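Hpr(Ser) kinase (Coxiella burnetii, PDB 3TQF) probably acts as a bifunctional, ATP-dependent kinase and phosphatase of the phosphocarrier protein HPr, working on a serine of that protein. Local coordinates at residues P116-E121 against R150-K155. Residues are numbered along the deposited sequence; the frame is centred on the assembly and turned at random.
Sequences PLYRTE and RNHRLK
The hydroxyl of Y118 meets ND1 of H152 in a hydrogen bond, OH to ND1 2.7 Å, that ties strand 117-123 to helix 141-165 in the HPr kinase/phosphatase C-terminal domain. Within this chain the strand is an end strand of the mixed sheet, paired antiparallel with strand 126-134. Either partner may be the donor, because the phenol can donate or accept and ND1 does one or the other according to the imidazole tautomer. Tyrosine suits the strand because its long, rigid ring carries a polar atom across to the helix; buried H152 offers that oxygen a polar partner. H152 has CG anti to its backbone N (chi1 176°), which swings the imidazole toward the strand although its CB does not point there. The rings meet rim to rim, with planes at 36° and centroids 5.8 Å apart, so neither covers the other's face; ND1 lies at the edge of the Y118 ring, 3.6 Å from its CE2. Three residues on, nearly a turn later, lysine's long aliphatic chain lets K155 run beside the phenol while carrying its ammonium away from the helix, off the CD1/CE1 side of the ring. I131 and P129 of strand 126-134 touch Y118 and H152 respectively. On the N151 side, the helix packs on L83 of the second subunit. The K155 contact is loose and oblique, its CD lying 4.3 Å from CE1 of Y118.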
loop_
_atom_site.group_PDB
_atom_site.type_symbol
_atom_site.label_atom_id
_atom_site.label_comp_id
_atom_site.label_asym_id
_atom_site.label_seq_id
_atom_site.Cartn_x
_atom_site.Cartn_y
_atom_site.Cartn_z
ATOM N N PRO A 116 -17.116 7.376 13.160
ATOM C CA PRO A 116 -15.969 6.914 13.944
ATOM C C PRO A 116 -16.261 6.935 15.439
ATOM O O PRO A 116 -17.200 7.603 15.872
ATOM C CB PRO A 116 -14.866 7.932 13.617
ATOM C CG PRO A 116 -15.410 8.836 12.568
ATOM C CD PRO A 116 -16.888 8.709 12.575
ATOM N N LEU A 117 -15.462 6.214 16.220
ATOM C CA LEU A 117 -15.608 6.252 17.666
ATOM C C LEU A 117 -14.890 7.488 18.180
ATOM O O LEU A 117 -13.668 7.492 18.319
ATOM C CB LEU A 117 -15.057 4.979 18.322
ATOM C CG LEU A 117 -15.303 4.823 19.831
ATOM C CD1 LEU A 117 -16.756 5.052 20.179
ATOM C CD2 LEU A 117 -14.862 3.446 20.306
ATOM N N TYR A 118 -15.667 8.541 18.436
ATOM C CA TYR A 118 -15.138 9.827 18.889
ATOM C C TYR A 118 -15.084 9.906 20.412
ATOM O O TYR A 118 -16.013 9.486 21.106
ATOM C CB TYR A 118 -15.995 10.986 18.364
ATOM C CG TYR A 118 -15.525 11.580 17.058
ATOM C CD1 TYR A 118 -16.193 11.327 15.866
ATOM C CD2 TYR A 118 -14.421 12.413 17.017
ATOM C CE1 TYR A 118 -15.765 11.888 14.666
ATOM C CE2 TYR A 118 -13.983 12.974 15.821
ATOM C CZ TYR A 118 -14.657 12.708 14.652
ATOM O OH TYR A 118 -14.211 13.270 13.478
ATOM N N ARG A 119 -13.979 10.453 20.911
ATOM C CA ARG A 119 -13.830 10.827 22.311
ATOM C C ARG A 119 -13.191 12.210 22.350
ATOM O O ARG A 119 -13.019 12.835 21.311
ATOM C CB ARG A 119 -12.958 9.811 23.051
ATOM C CG ARG A 119 -13.569 8.417 23.180
ATOM C CD ARG A 119 -13.160 7.772 24.500
ATOM N NE ARG A 119 -13.383 6.328 24.561
ATOM C CZ ARG A 119 -14.578 5.737 24.649
ATOM N NH1 ARG A 119 -15.701 6.450 24.654
ATOM N NH2 ARG A 119 -14.654 4.410 24.717
ATOM N N THR A 120 -12.862 12.689 23.549
ATOM C CA THR A 120 -12.142 13.952 23.722
ATOM C C THR A 120 -10.894 13.745 24.578
ATOM O O THR A 120 -10.927 13.015 25.563
ATOM C CB THR A 120 -13.029 15.021 24.388
ATOM O OG1 THR A 120 -14.217 15.213 23.613
ATOM C CG2 THR A 120 -12.295 16.342 24.503
ATOM N N GLU A 121 -9.801 14.392 24.180
ATOM C CA GLU A 121 -8.562 14.439 24.956
ATOM C C GLU A 121 -8.362 15.839 25.499
ATOM O O GLU A 121 -8.509 16.816 24.765
ATOM C CB GLU A 121 -7.366 14.097 24.069
ATOM C CG GLU A 121 -7.145 12.616 23.856
ATOM C CD GLU A 121 -5.831 12.129 24.409
ATOM O OE1 GLU A 121 -5.630 12.227 25.639
ATOM O OE2 GLU A 121 -5.006 11.638 23.609
ATOM N N ARG A 150 -9.560 13.562 6.557
ATOM C CA ARG A 150 -10.296 14.406 5.608
ATOM C C ARG A 150 -11.776 14.464 5.963
ATOM O O ARG A 150 -12.405 15.511 5.838
ATOM C CB ARG A 150 -10.112 13.897 4.176
ATOM C CG ARG A 150 -8.680 14.022 3.663
ATOM C CD ARG A 150 -8.501 13.321 2.343
ATOM N NE ARG A 150 -9.237 14.001 1.284
ATOM C CZ ARG A 150 -9.677 13.428 0.168
ATOM N NH1 ARG A 150 -9.473 12.135 -0.067
ATOM N NH2 ARG A 150 -10.337 14.156 -0.720
ATOM N N ASN A 151 -12.323 13.335 6.406
ATOM C CA ASN A 151 -13.699 13.282 6.896
ATOM C C ASN A 151 -13.878 14.137 8.131
ATOM O O ASN A 151 -14.904 14.798 8.290
ATOM C CB ASN A 151 -14.127 11.839 7.215
ATOM C CG ASN A 151 -14.938 11.206 6.101
ATOM O OD1 ASN A 151 -14.868 11.620 4.949
ATOM N ND2 ASN A 151 -15.719 10.196 6.447
ATOM N N HIS A 152 -12.878 14.117 9.007
ATOM C CA HIS A 152 -12.920 14.922 10.222
ATOM C C HIS A 152 -12.960 16.416 9.895
ATOM O O HIS A 152 -13.741 17.160 10.486
ATOM C CB HIS A 152 -11.729 14.609 11.134
ATOM C CG HIS A 152 -11.668 15.475 12.349
ATOM N ND1 HIS A 152 -12.440 15.242 13.466
ATOM C CD2 HIS A 152 -10.956 16.595 12.610
ATOM C CE1 HIS A 152 -12.196 16.177 14.368
ATOM N NE2 HIS A 152 -11.298 17.010 13.872
ATOM N N ARG A 153 -12.125 16.844 8.954
ATOM C CA ARG A 153 -12.081 18.243 8.555
ATOM C C ARG A 153 -13.409 18.697 7.964
ATOM O O ARG A 153 -13.872 19.800 8.256
ATOM C CB ARG A 153 -10.956 18.482 7.551
ATOM C CG ARG A 153 -10.948 19.881 6.954
ATOM C CD ARG A 153 -9.558 20.295 6.537
ATOM N NE ARG A 153 -9.594 21.507 5.724
ATOM C CZ ARG A 153 -9.585 21.544 4.393
ATOM N NH1 ARG A 153 -9.528 20.429 3.670
ATOM N NH2 ARG A 153 -9.628 22.719 3.776
ATOM N N LEU A 154 -14.019 17.857 7.134
ATOM C CA LEU A 154 -15.347 18.157 6.609
ATOM C C LEU A 154 -16.368 18.269 7.740
ATOM O O LEU A 154 -17.214 19.159 7.732
ATOM C CB LEU A 154 -15.791 17.095 5.601
ATOM C CG LEU A 154 -15.087 17.128 4.245
ATOM C CD1 LEU A 154 -15.547 15.961 3.393
ATOM C CD2 LEU A 154 -15.344 18.447 3.535
ATOM N N LYS A 155 -16.272 17.373 8.716
ATOM C CA LYS A 155 -17.189 17.371 9.855
ATOM C C LYS A 155 -17.057 18.633 10.720
ATOM O O LYS A 155 -18.060 19.205 11.142
ATOM C CB LYS A 155 -16.974 16.115 10.705
ATOM C CG LYS A 155 -17.946 15.998 11.869
ATOM C CD LYS A 155 -18.149 14.558 12.327
ATOM C CE LYS A 155 -19.302 14.467 13.337
ATOM N NZ LYS A 155 -19.754 13.058 13.575
#